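Enoyl-CoA hydratase carB homologue (Streptomyces cattleya, PDB 5O34) probably catalyses a carboxymethylproline synthase-like step of thienamycin biosynthesis, as a CarB homologue with the crotonase fold of enoyl-CoA hydratases. Local coordinates at residues 72-77 with 129-134; 89-94 with 239-244; 213-216 with 222-225. All blocks are in the same frame, centred on the assembly; numbering follows the deposited sequence.

Contact 1: residues 72-77 with 129-134; sequences ARMREL and TDLYTT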
ATOM      1  N   ALA A  72      28.725  -9.641  12.652  1.00 72.51           N
ATOM      2  CA  ALA A  72      28.817  -9.549  14.113  1.00 71.61           C
ATOM      3  C   ALA A  72      28.016  -8.339  14.601  1.00 72.86           C
ATOM      4  O   ALA A  72      27.337  -8.417  15.632  1.00 71.61           O
ATOM      5  CB  ALA A  72      30.268  -9.437  14.544  1.00 72.45           C
ATOM      6  N   ARG A  73      28.055  -7.243  13.812  1.00 68.68           N
ATOM      7  CA  ARG A  73      27.314  -6.004  14.052  1.00 68.37           C
ATOM      8  C   ARG A  73      25.806  -6.277  14.019  1.00 70.31           C
ATOM      9  O   ARG A  73      25.074  -5.795  14.891  1.00 70.02           O
ATOM     10  CB  ARG A  73      27.700  -4.944  13.009  1.00 70.36           C
ATOM     11  CG  ARG A  73      28.014  -3.579  13.618  1.00 85.76           C
ATOM     12  CD  ARG A  73      28.421  -2.553  12.579  1.00101.41           C
ATOM     13  NE  ARG A  73      28.398  -1.196  13.129  1.00115.08           N
ATOM     14  CZ  ARG A  73      28.511  -0.085  12.407  1.00133.88           C
ATOM     15  NH1 ARG A  73      28.652  -0.152  11.087  1.00124.67           N
ATOM     16  NH2 ARG A  73      28.470   1.102  12.997  1.00122.66           N
ATOM     17  N   MET A  74      25.361  -7.112  13.062  1.00 65.03           N
ATOM     18  CA  MET A  74      23.954  -7.515  12.932  1.00 64.16           C
ATOM     19  C   MET A  74      23.490  -8.335  14.136  1.00 65.75           C
ATOM     20  O   MET A  74      22.445  -8.023  14.720  1.00 65.18           O
ATOM     21  CB  MET A  74      23.737  -8.329  11.658  1.00 66.62           C
ATOM     22  CG  MET A  74      23.883  -7.530  10.393  1.00 70.68           C
ATOM     23  SD  MET A  74      24.315  -8.681   9.065  1.00 76.16           S
ATOM     24  CE  MET A  74      25.174  -7.584   7.906  1.00 72.96           C
ATOM     25  N   ARG A  75      24.294  -9.343  14.539  1.00 61.00           N
ATOM     26  CA  ARG A  75      24.010 -10.239  15.665  1.00 60.12           C
ATOM     27  C   ARG A  75      23.938  -9.493  16.991  1.00 62.76           C
ATOM     28  O   ARG A  75      23.093  -9.824  17.829  1.00 61.20           O
ATOM     29  CB  ARG A  75      25.043 -11.375  15.744  1.00 61.20           C
ATOM     30  CG  ARG A  75      24.844 -12.482  14.715  1.00 69.47           C
ATOM     31  CD  ARG A  75      25.833 -13.618  14.915  1.00 79.81           C
ATOM     32  NE  ARG A  75      26.685 -13.790  13.738  1.00 90.24           N
ATOM     33  CZ  ARG A  75      27.967 -13.436  13.670  1.00103.67           C
ATOM     34  NH1 ARG A  75      28.575 -12.906  14.727  1.00 90.36           N
ATOM     35  NH2 ARG A  75      28.656 -13.629  12.555  1.00 90.90           N
ATOM     36  N   GLU A  76      24.818  -8.488  17.181  1.00 60.18           N
ATOM     37  CA  GLU A  76      24.838  -7.673  18.397  1.00 60.56           C
ATOM     38  C   GLU A  76      23.567  -6.825  18.489  1.00 61.27           C
ATOM     39  O   GLU A  76      22.942  -6.784  19.554  1.00 60.48           O
ATOM     40  CB  GLU A  76      26.093  -6.792  18.463  1.00 62.82           C
ATOM     41  CG  GLU A  76      26.572  -6.563  19.888  1.00 80.78           C
ATOM     42  CD  GLU A  76      27.191  -5.208  20.184  1.00111.59           C
ATOM     43  OE1 GLU A  76      28.106  -4.791  19.436  1.00114.49           O
ATOM     44  OE2 GLU A  76      26.796  -4.587  21.199  1.00108.53           O
ATOM     45  N   LEU A  77      23.155  -6.210  17.354  1.00 56.16           N
ATOM     46  CA  LEU A  77      21.933  -5.408  17.253  1.00 54.98           C
ATOM     47  C   LEU A  77      20.700  -6.268  17.517  1.00 56.15           C
ATOM     48  O   LEU A  77      19.819  -5.846  18.267  1.00 55.28           O
ATOM     49  CB  LEU A  77      21.847  -4.669  15.897  1.00 54.96           C
ATOM     50  CG  LEU A  77      20.712  -3.630  15.727  1.00 59.80           C
ATOM     51  CD1 LEU A  77      20.678  -2.613  16.870  1.00 60.10           C
ATOM     52  CD2 LEU A  77      20.823  -2.914  14.398  1.00 61.44           C
ATOM     53  N   THR A 129      18.122 -11.530   7.993  1.00 54.50           N
ATOM     54  CA  THR A 129      16.742 -11.954   8.204  1.00 52.87           C
ATOM     55  C   THR A 129      16.411 -11.963   9.687  1.00 54.85           C
ATOM     56  O   THR A 129      15.366 -11.443  10.065  1.00 54.36           O
ATOM     57  CB  THR A 129      16.450 -13.313   7.509  1.00 55.48           C
ATOM     58  OG1 THR A 129      16.950 -13.298   6.172  1.00 54.59           O
ATOM     59  CG2 THR A 129      14.963 -13.653   7.485  1.00 51.90           C
ATOM     60  N   ASP A 130      17.324 -12.482  10.524  1.00 51.27           N
ATOM     61  CA  ASP A 130      17.147 -12.527  11.981  1.00 50.91           C
ATOM     62  C   ASP A 130      17.106 -11.124  12.579  1.00 51.35           C
ATOM     63  O   ASP A 130      16.324 -10.892  13.496  1.00 51.32           O
ATOM     64  CB  ASP A 130      18.201 -13.428  12.664  1.00 53.12           C
ATOM     65  CG  ASP A 130      18.068 -14.927  12.375  1.00 64.94           C
ATOM     66  OD1 ASP A 130      17.260 -15.302  11.482  1.00 65.71           O
ATOM     67  OD2 ASP A 130      18.790 -15.724  13.019  1.00 70.57           O
ATOM     68  N   LEU A 131      17.877 -10.177  12.005  1.00 45.45           N
ATOM     69  CA  LEU A 131      17.861  -8.780  12.434  1.00 45.19           C
ATOM     70  C   LEU A 131      16.545  -8.106  12.027  1.00 48.45           C
ATOM     71  O   LEU A 131      15.877  -7.543  12.895  1.00 47.68           O
ATOM     72  CB  LEU A 131      19.090  -7.991  11.923  1.00 45.21           C
ATOM     73  CG  LEU A 131      19.095  -6.460  12.173  1.00 49.63           C
ATOM     74  CD1 LEU A 131      18.997  -6.122  13.647  1.00 49.41           C
ATOM     75  CD2 LEU A 131      20.314  -5.808  11.565  1.00 51.21           C
ATOM     76  N   TYR A 132      16.146  -8.206  10.734  1.00 44.13           N
ATOM     77  CA  TYR A 132      14.898  -7.586  10.264  1.00 43.84           C
ATOM     78  C   TYR A 132      13.668  -8.151  10.971  1.00 49.29           C
ATOM     79  O   TYR A 132      12.781  -7.380  11.348  1.00 48.41           O
ATOM     80  CB  TYR A 132      14.740  -7.676   8.737  1.00 44.17           C
ATOM     81  CG  TYR A 132      15.862  -7.064   7.924  1.00 44.02           C
ATOM     82  CD1 TYR A 132      16.653  -6.034   8.442  1.00 46.16           C
ATOM     83  CD2 TYR A 132      16.082  -7.451   6.609  1.00 43.69           C
ATOM     84  CE1 TYR A 132      17.670  -5.448   7.685  1.00 44.33           C
ATOM     85  CE2 TYR A 132      17.073  -6.850   5.834  1.00 44.10           C
ATOM     86  CZ  TYR A 132      17.877  -5.866   6.385  1.00 48.62           C
ATOM     87  OH  TYR A 132      18.896  -5.323   5.649  1.00 51.72           O
ATOM     88  N   THR A 133      13.634  -9.486  11.194  1.00 46.89           N
ATOM     89  CA  THR A 133      12.508 -10.130  11.876  1.00 46.77           C
ATOM     90  C   THR A 133      12.411  -9.732  13.339  1.00 52.99           C
ATOM     91  O   THR A 133      11.289  -9.519  13.801  1.00 53.44           O
ATOM     92  CB  THR A 133      12.473 -11.663  11.695  1.00 49.76           C
ATOM     93  OG1 THR A 133      13.729 -12.243  12.058  1.00 50.97           O
ATOM     94  CG2 THR A 133      12.076 -12.081  10.276  1.00 43.20           C
ATOM     95  N   THR A 134      13.553  -9.589  14.064  1.00 50.75           N
ATOM     96  CA  THR A 134      13.517  -9.230  15.493  1.00 50.67           C
ATOM     97  C   THR A 134      13.079  -7.752  15.672  1.00 53.74           C
ATOM     98  O   THR A 134      12.133  -7.503  16.424  1.00 54.12           O
ATOM     99  CB  THR A 134      14.821  -9.627  16.246  1.00 64.28           C
ATOM    100  OG1 THR A 134      14.606  -9.525  17.653  1.00 68.23           O
ATOM    101  CG2 THR A 134      16.010  -8.760  15.891  1.00 66.93           C
TER
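Leu-131 pushes its forked end toward helix 71-86 and meets Leu-77 and Met-74, which lie one helical turn apart. The tight part is the leucine pair. CD1 of Leu-131 lies 3.7 Å from CG, 3.8 Å from CD2 and 3.9 Å from CB of Leu-77, so a single methyl packs against the root and one branch of its partner. With CG anti to the backbone N (chi1 173°), Leu-131 brings this methyl against Leu-77, and the two side chains meet at a slant. Packing is looser at Met-74: its CG comes no nearer than 4.1 Å to CD2 of Leu-131, the side chains cross at about a right angle, and the sulfur end leads away. CD1 of Leu-131 also lies 4.1 Å from the carbonyl O of Met-74, an oxygen that accepts a bond from Thr-78 OG1. On the solvent side, Arg-75 is exposed and its CB points away from helix 120-137. The two segments bury 160 Å² between them, and the side-chain pairs that touch across it are apolar. Met-74 continues onto Trp-124 and Ile-128 of helix 120-137, Leu-77 rests on Phe-60, and helix 252-273 packs against helix 120-137 through Thr-133 on Leu-263 and Glu-264.

Contact 2: residues 89-94 with 239-244; sequences KVRCVV and TISGYT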
ATOM      1  N   LYS A  89      11.532  -2.154  32.198  1.00 74.24           N
ATOM      2  CA  LYS A  89      11.761  -0.732  32.476  1.00 73.88           C
ATOM      3  C   LYS A  89      11.831   0.094  31.162  1.00 75.75           C
ATOM      4  O   LYS A  89      11.714   1.318  31.205  1.00 74.95           O
ATOM      5  CB  LYS A  89      12.997  -0.526  33.365  1.00 76.96           C
ATOM      6  CG  LYS A  89      12.784  -1.012  34.796  1.00 93.37           C
ATOM      7  CD  LYS A  89      14.020  -0.828  35.657  1.00102.85           C
ATOM      8  CE  LYS A  89      13.771  -1.274  37.079  1.00114.57           C
ATOM      9  NZ  LYS A  89      15.008  -1.227  37.901  1.00122.52           N
ATOM     10  N   VAL A  90      11.967  -0.595  30.001  1.00 70.04           N
ATOM     11  CA  VAL A  90      12.021  -0.014  28.655  1.00 68.68           C
ATOM     12  C   VAL A  90      10.614  -0.030  28.028  1.00 69.88           C
ATOM     13  O   VAL A  90       9.957  -1.077  28.010  1.00 69.75           O
ATOM     14  CB  VAL A  90      13.063  -0.755  27.761  1.00 72.50           C
ATOM     15  CG1 VAL A  90      13.052  -0.236  26.321  1.00 72.25           C
ATOM     16  CG2 VAL A  90      14.467  -0.659  28.351  1.00 72.18           C
ATOM     17  N   ARG A  91      10.157   1.128  27.529  1.00 64.25           N
ATOM     18  CA  ARG A  91       8.853   1.262  26.878  1.00 63.25           C
ATOM     19  C   ARG A  91       8.967   1.742  25.426  1.00 64.85           C
ATOM     20  O   ARG A  91       8.066   1.478  24.628  1.00 64.75           O
ATOM     21  CB  ARG A  91       7.887   2.118  27.702  1.00 63.02           C
ATOM     22  CG  ARG A  91       7.207   1.299  28.803  1.00 69.31           C
ATOM     23  CD  ARG A  91       6.263   2.095  29.704  1.00 75.04           C
ATOM     24  NE  ARG A  91       6.882   3.291  30.281  1.00 83.00           N
ATOM     25  CZ  ARG A  91       7.768   3.294  31.274  1.00 98.83           C
ATOM     26  NH1 ARG A  91       8.184   2.150  31.809  1.00 90.56           N
ATOM     27  NH2 ARG A  91       8.261   4.437  31.726  1.00 87.61           N
ATOM     28  N   CYS A  92      10.096   2.388  25.074  1.00 59.66           N
ATOM     29  CA  CYS A  92      10.385   2.853  23.719  1.00 58.96           C
ATOM     30  C   CYS A  92      11.874   2.782  23.420  1.00 60.46           C
ATOM     31  O   CYS A  92      12.692   3.018  24.307  1.00 60.35           O
ATOM     32  CB  CYS A  92       9.833   4.255  23.471  1.00 59.64           C
ATOM     33  SG  CYS A  92       9.640   4.676  21.712  1.00 63.60           S
ATOM     34  N   VAL A  93      12.218   2.466  22.157  1.00 55.05           N
ATOM     35  CA  VAL A  93      13.595   2.351  21.651  1.00 53.79           C
ATOM     36  C   VAL A  93      13.837   3.415  20.569  1.00 59.41           C
ATOM     37  O   VAL A  93      12.975   3.622  19.714  1.00 59.74           O
ATOM     38  CB  VAL A  93      13.873   0.934  21.080  1.00 56.25           C
ATOM     39  CG1 VAL A  93      15.321   0.775  20.645  1.00 55.41           C
ATOM     40  CG2 VAL A  93      13.472  -0.164  22.065  1.00 55.93           C
ATOM     41  N   VAL A  94      15.013   4.077  20.601  1.00 56.33           N
ATOM     42  CA  VAL A  94      15.419   5.062  19.608  1.00 55.68           C
ATOM     43  C   VAL A  94      16.736   4.593  18.989  1.00 61.09           C
ATOM     44  O   VAL A  94      17.747   4.514  19.687  1.00 60.44           O
ATOM     45  CB  VAL A  94      15.517   6.518  20.168  1.00 59.06           C
ATOM     46  CG1 VAL A  94      15.987   7.507  19.094  1.00 58.38           C
ATOM     47  CG2 VAL A  94      14.192   6.974  20.763  1.00 58.89           C
ATOM     48  N   THR A 239       6.539  10.607  24.627  1.00 57.69           N
ATOM     49  CA  THR A 239       5.088  10.481  24.400  1.00 56.77           C
ATOM     50  C   THR A 239       4.677   8.987  24.339  1.00 59.79           C
ATOM     51  O   THR A 239       3.741   8.581  25.037  1.00 58.50           O
ATOM     52  CB  THR A 239       4.668  11.268  23.142  1.00 60.81           C
ATOM     53  OG1 THR A 239       5.007  12.651  23.305  1.00 60.26           O
ATOM     54  CG2 THR A 239       3.172  11.131  22.830  1.00 56.14           C
ATOM     55  N   ILE A 240       5.405   8.180  23.524  1.00 56.17           N
ATOM     56  CA  ILE A 240       5.155   6.737  23.376  1.00 55.84           C
ATOM     57  C   ILE A 240       5.323   6.045  24.727  1.00 59.86           C
ATOM     58  O   ILE A 240       4.442   5.284  25.130  1.00 59.51           O
ATOM     59  CB  ILE A 240       5.993   6.064  22.247  1.00 58.33           C
ATOM     60  CG1 ILE A 240       5.776   6.772  20.880  1.00 58.58           C
ATOM     61  CG2 ILE A 240       5.646   4.575  22.156  1.00 57.82           C
ATOM     62  CD1 ILE A 240       6.758   6.397  19.757  1.00 63.35           C
ATOM     63  N   SER A 241       6.416   6.379  25.454  1.00 57.10           N
ATOM     64  CA  SER A 241       6.713   5.839  26.784  1.00 57.18           C
ATOM     65  C   SER A 241       5.622   6.136  27.820  1.00 60.46           C
ATOM     66  O   SER A 241       5.400   5.322  28.710  1.00 61.33           O
ATOM     67  CB  SER A 241       8.061   6.339  27.278  1.00 62.27           C
ATOM     68  OG  SER A 241       8.549   5.469  28.281  1.00 78.41           O
ATOM     69  N   GLY A 242       4.923   7.263  27.658  1.00 56.84           N
ATOM     70  CA  GLY A 242       3.830   7.686  28.530  1.00 56.02           C
ATOM     71  C   GLY A 242       2.526   6.923  28.367  1.00 61.47           C
ATOM     72  O   GLY A 242       1.656   6.995  29.244  1.00 61.35           O
ATOM     73  N   TYR A 243       2.352   6.199  27.238  1.00 58.49           N
ATOM     74  CA  TYR A 243       1.130   5.401  27.036  1.00 58.12           C
ATOM     75  C   TYR A 243       1.214   4.129  27.881  1.00 61.50           C
ATOM     76  O   TYR A 243       2.317   3.633  28.109  1.00 61.01           O
ATOM     77  CB  TYR A 243       0.947   4.981  25.557  1.00 58.58           C
ATOM     78  CG  TYR A 243       0.896   6.084  24.517  1.00 58.16           C
ATOM     79  CD1 TYR A 243       0.126   7.230  24.717  1.00 59.46           C
ATOM     80  CD2 TYR A 243       1.530   5.934  23.287  1.00 57.66           C
ATOM     81  CE1 TYR A 243       0.045   8.226  23.745  1.00 57.66           C
ATOM     82  CE2 TYR A 243       1.454   6.922  22.307  1.00 57.67           C
ATOM     83  CZ  TYR A 243       0.703   8.062  22.537  1.00 59.79           C
ATOM     84  OH  TYR A 243       0.633   9.026  21.562  1.00 56.20           O
ATOM     85  N   THR A 244       0.052   3.577  28.299  1.00 58.65           N
ATOM     86  CA  THR A 244      -0.039   2.313  29.037  1.00 58.85           C
ATOM     87  C   THR A 244       0.743   1.280  28.223  1.00 64.05           C
ATOM     88  O   THR A 244       0.406   1.040  27.062  1.00 65.80           O
ATOM     89  CB  THR A 244      -1.528   1.903  29.197  1.00 67.23           C
ATOM     90  OG1 THR A 244      -2.253   2.969  29.809  1.00 66.08           O
ATOM     91  CG2 THR A 244      -1.714   0.619  30.009  1.00 65.52           C
TER
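In the crotonase fold a mostly parallel sheet is flanked by helices, and here the start of strand 92-96 and the residue just before it, Arg-91, pack against the C-terminal end of helix 229-242, with Arg-91 and Cys-92 meeting Ser-241 and Ile-240. The polar half is one directed bond. Arg-91 NE donates to the carbonyl O of Ser-241 at 3.0 Å, with an N-H...O angle of 151°. The acceptor lies almost in the guanidinium plane, so the bond uses the edge of the group, while NE stands somewhat tilted from the carbonyl plane. A bend at chi3 (-53°) folds the arginine chain back and puts NE, rather than its far end, at the helix terminus. There the carbonyl groups carry the negative end of the helix dipole, which would be expected to favour a cation.

The serine OG lies alongside the arginine chain, 3.5 Å from CB of Arg-91; its hydrogen bond is made to Asp-53 O, in the turn leading into strand 55-59. Ser-241 thus faces two neighbouring strand beginnings. Leu-204 of the second subunit of the trimer packs on Ile-240, and the carbonyl O of that leucine is hydrogen-bonded to Tyr-243 OH.

The apolar half lies next to Ile-143 of strand 142-146, which touches both Cys-92 and Ile-240. With SG anti to the backbone N (chi1 -160°), the cysteine reaches the isoleucine broadside: SG of Cys-92 is 3.9 Å from both CB and CD1 of Ile-240, and 4.0 Å from its CG2.

Contact 3: residues 213-216 with 222-225; sequences RALA and ETVA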
ATOM      1  N   ARG A 213      10.620  14.795  -0.282  1.00 55.77           N
ATOM      2  CA  ARG A 213      10.125  13.763  -1.186  1.00 55.40           C
ATOM      3  C   ARG A 213       9.894  12.432  -0.408  1.00 59.78           C
ATOM      4  O   ARG A 213       8.842  11.798  -0.586  1.00 59.87           O
ATOM      5  CB  ARG A 213      11.137  13.556  -2.311  1.00 55.87           C
ATOM      6  CG  ARG A 213      10.735  12.462  -3.273  1.00 64.50           C
ATOM      7  CD  ARG A 213      10.983  12.822  -4.694  1.00 68.11           C
ATOM      8  NE  ARG A 213      11.888  11.848  -5.299  1.00 73.65           N
ATOM      9  CZ  ARG A 213      12.943  12.179  -6.042  1.00 85.50           C
ATOM     10  NH1 ARG A 213      13.224  13.457  -6.288  1.00 84.67           N
ATOM     11  NH2 ARG A 213      13.724  11.232  -6.552  1.00 54.83           N
ATOM     12  N   ALA A 214      10.872  12.017   0.453  1.00 54.51           N
ATOM     13  CA  ALA A 214      10.752  10.799   1.283  1.00 53.30           C
ATOM     14  C   ALA A 214       9.555  10.836   2.221  1.00 55.82           C
ATOM     15  O   ALA A 214       8.875   9.820   2.396  1.00 55.81           O
ATOM     16  CB  ALA A 214      12.028  10.551   2.069  1.00 53.88           C
ATOM     17  N   LEU A 215       9.246  12.032   2.734  1.00 50.99           N
ATOM     18  CA  LEU A 215       8.103  12.275   3.606  1.00 50.78           C
ATOM     19  C   LEU A 215       6.776  12.138   2.853  1.00 54.75           C
ATOM     20  O   LEU A 215       5.850  11.487   3.363  1.00 54.32           O
ATOM     21  CB  LEU A 215       8.219  13.656   4.287  1.00 50.76           C
ATOM     22  CG  LEU A 215       7.018  14.135   5.125  1.00 54.60           C
ATOM     23  CD1 LEU A 215       6.798  13.267   6.370  1.00 54.64           C
ATOM     24  CD2 LEU A 215       7.175  15.585   5.494  1.00 55.04           C
ATOM     25  N   ALA A 216       6.690  12.744   1.653  1.00 51.18           N
ATOM     26  CA  ALA A 216       5.497  12.708   0.797  1.00 50.99           C
ATOM     27  C   ALA A 216       5.138  11.263   0.407  1.00 54.52           C
ATOM     28  O   ALA A 216       3.972  10.865   0.510  1.00 53.81           O
ATOM     29  CB  ALA A 216       5.726  13.555  -0.451  1.00 51.38           C
ATOM     30  N   GLU A 222       8.100  11.662   9.517  1.00 50.13           N
ATOM     31  CA  GLU A 222       8.237  13.062   9.882  1.00 51.27           C
ATOM     32  C   GLU A 222       9.618  13.582   9.517  1.00 56.04           C
ATOM     33  O   GLU A 222      10.593  12.825   9.495  1.00 56.48           O
ATOM     34  CB  GLU A 222       7.978  13.227  11.393  1.00 53.11           C
ATOM     35  CG  GLU A 222       7.968  14.664  11.909  1.00 64.43           C
ATOM     36  CD  GLU A 222       7.870  14.823  13.416  1.00 81.43           C
ATOM     37  OE1 GLU A 222       7.374  13.894  14.092  1.00 69.59           O
ATOM     38  OE2 GLU A 222       8.250  15.905  13.919  1.00 84.94           O
ATOM     39  N   THR A 223       9.678  14.889   9.225  1.00 53.70           N
ATOM     40  CA  THR A 223      10.894  15.645   8.940  1.00 54.71           C
ATOM     41  C   THR A 223      11.043  16.759   9.987  1.00 59.03           C
ATOM     42  O   THR A 223      10.045  17.284  10.489  1.00 57.63           O
ATOM     43  CB  THR A 223      10.904  16.243   7.517  1.00 65.07           C
ATOM     44  OG1 THR A 223       9.776  17.104   7.341  1.00 70.49           O
ATOM     45  CG2 THR A 223      10.964  15.184   6.431  1.00 64.20           C
ATOM     46  N   VAL A 224      12.296  17.110  10.300  1.00 57.00           N
ATOM     47  CA  VAL A 224      12.690  18.197  11.209  1.00 57.23           C
ATOM     48  C   VAL A 224      13.996  18.796  10.716  1.00 62.74           C
ATOM     49  O   VAL A 224      14.711  18.162   9.934  1.00 62.41           O
ATOM     50  CB  VAL A 224      12.843  17.773  12.701  1.00 61.35           C
ATOM     51  CG1 VAL A 224      11.497  17.613  13.395  1.00 61.25           C
ATOM     52  CG2 VAL A 224      13.713  16.530  12.858  1.00 61.14           C
ATOM     53  N   ALA A 225      14.331  19.993  11.207  1.00 60.85           N
ATOM     54  CA  ALA A 225      15.604  20.648  10.912  1.00 61.00           C
ATOM     55  C   ALA A 225      16.684  19.874  11.678  1.00 65.32           C
ATOM     56  O   ALA A 225      16.425  19.441  12.807  1.00 64.10           O
ATOM     57  CB  ALA A 225      15.561  22.087  11.400  1.00 61.70           C
TER
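Leu-215 of helix 211-217 reaches across to strand 222-224 and touches Thr-223 and the backbone of Glu-222. A short helix thus packs on the edge strand of the crotonase-fold sheet, the strand to which the chain returns a few residues later.

Van der Waals contact accounts for what passes between the two segments, which together bury 128 Å². The leucine divides its two methyls between two residues. CD2 of Leu-215 goes to the threonine side chain, 3.5 Å from OG1 and 3.9 Å from CG2 of Thr-223, whereas CD1 settles against the main chain, 3.8 Å from both N and CA of Glu-222. Leu-215 CB adds a third point of support, 3.8 Å from CG2 of Thr-223. With CG anti to the backbone N (chi1 174°), the fork is carried to the strand, where the two methyls rest on successive residues. Thr-223 is turned so that OG1 lies between its own N and carbonyl carbon (chi1 58°), which presents both oxygen and methyl to the leucine.

Polar interactions are made by Glu-222, which points its CB away from the helix. Its carboxylate is bonded on that side: OE2 in a salt bridge with Arg-232, OE1 in a hydrogen bond with Tyr-163 OH. The negative charge is therefore held apart from Leu-215, and it is the glutamate backbone that meets the methyl.

Main-chain bonds fix the frame. Ala-214 is bonded to Leu-220 in the connection between helix and strand, while Glu-222 and Val-224 both pair with Gly-166, placing strand 222-224 at the margin of the main sheet beside strand 163-167. Val-224 touches Leu-229 and Arg-232 of helix 229-242, and Arg-201 of a second subunit packs on Leu-215.

Overall arrangement
Contacts 1 and 2 interlock along the chain: helix 71-86, strand 92-96 and helix 120-137 follow one another, and helix 229-242 returns much later to meet the strand. Contact 3 is nested inside the loop that contact 2 closes, its strand 222-224 leading directly into helix 229-242. Contacts 2 and 3 share the six-stranded sheet, one at the inner strand 92-96 and one at the outermost strand 222-224, with centres about 23 Å apart. Contact 1 lies about 22 Å from contact 2 and about 27 Å from contact 3, centre to centre, the latter across the chain's centre. Together they mark helix-helix, helix-strand and sheet-margin packing in one crotonase-like subunit; the second subunit reaches contacts 2 and 3, whereas no other chain touches contact 1.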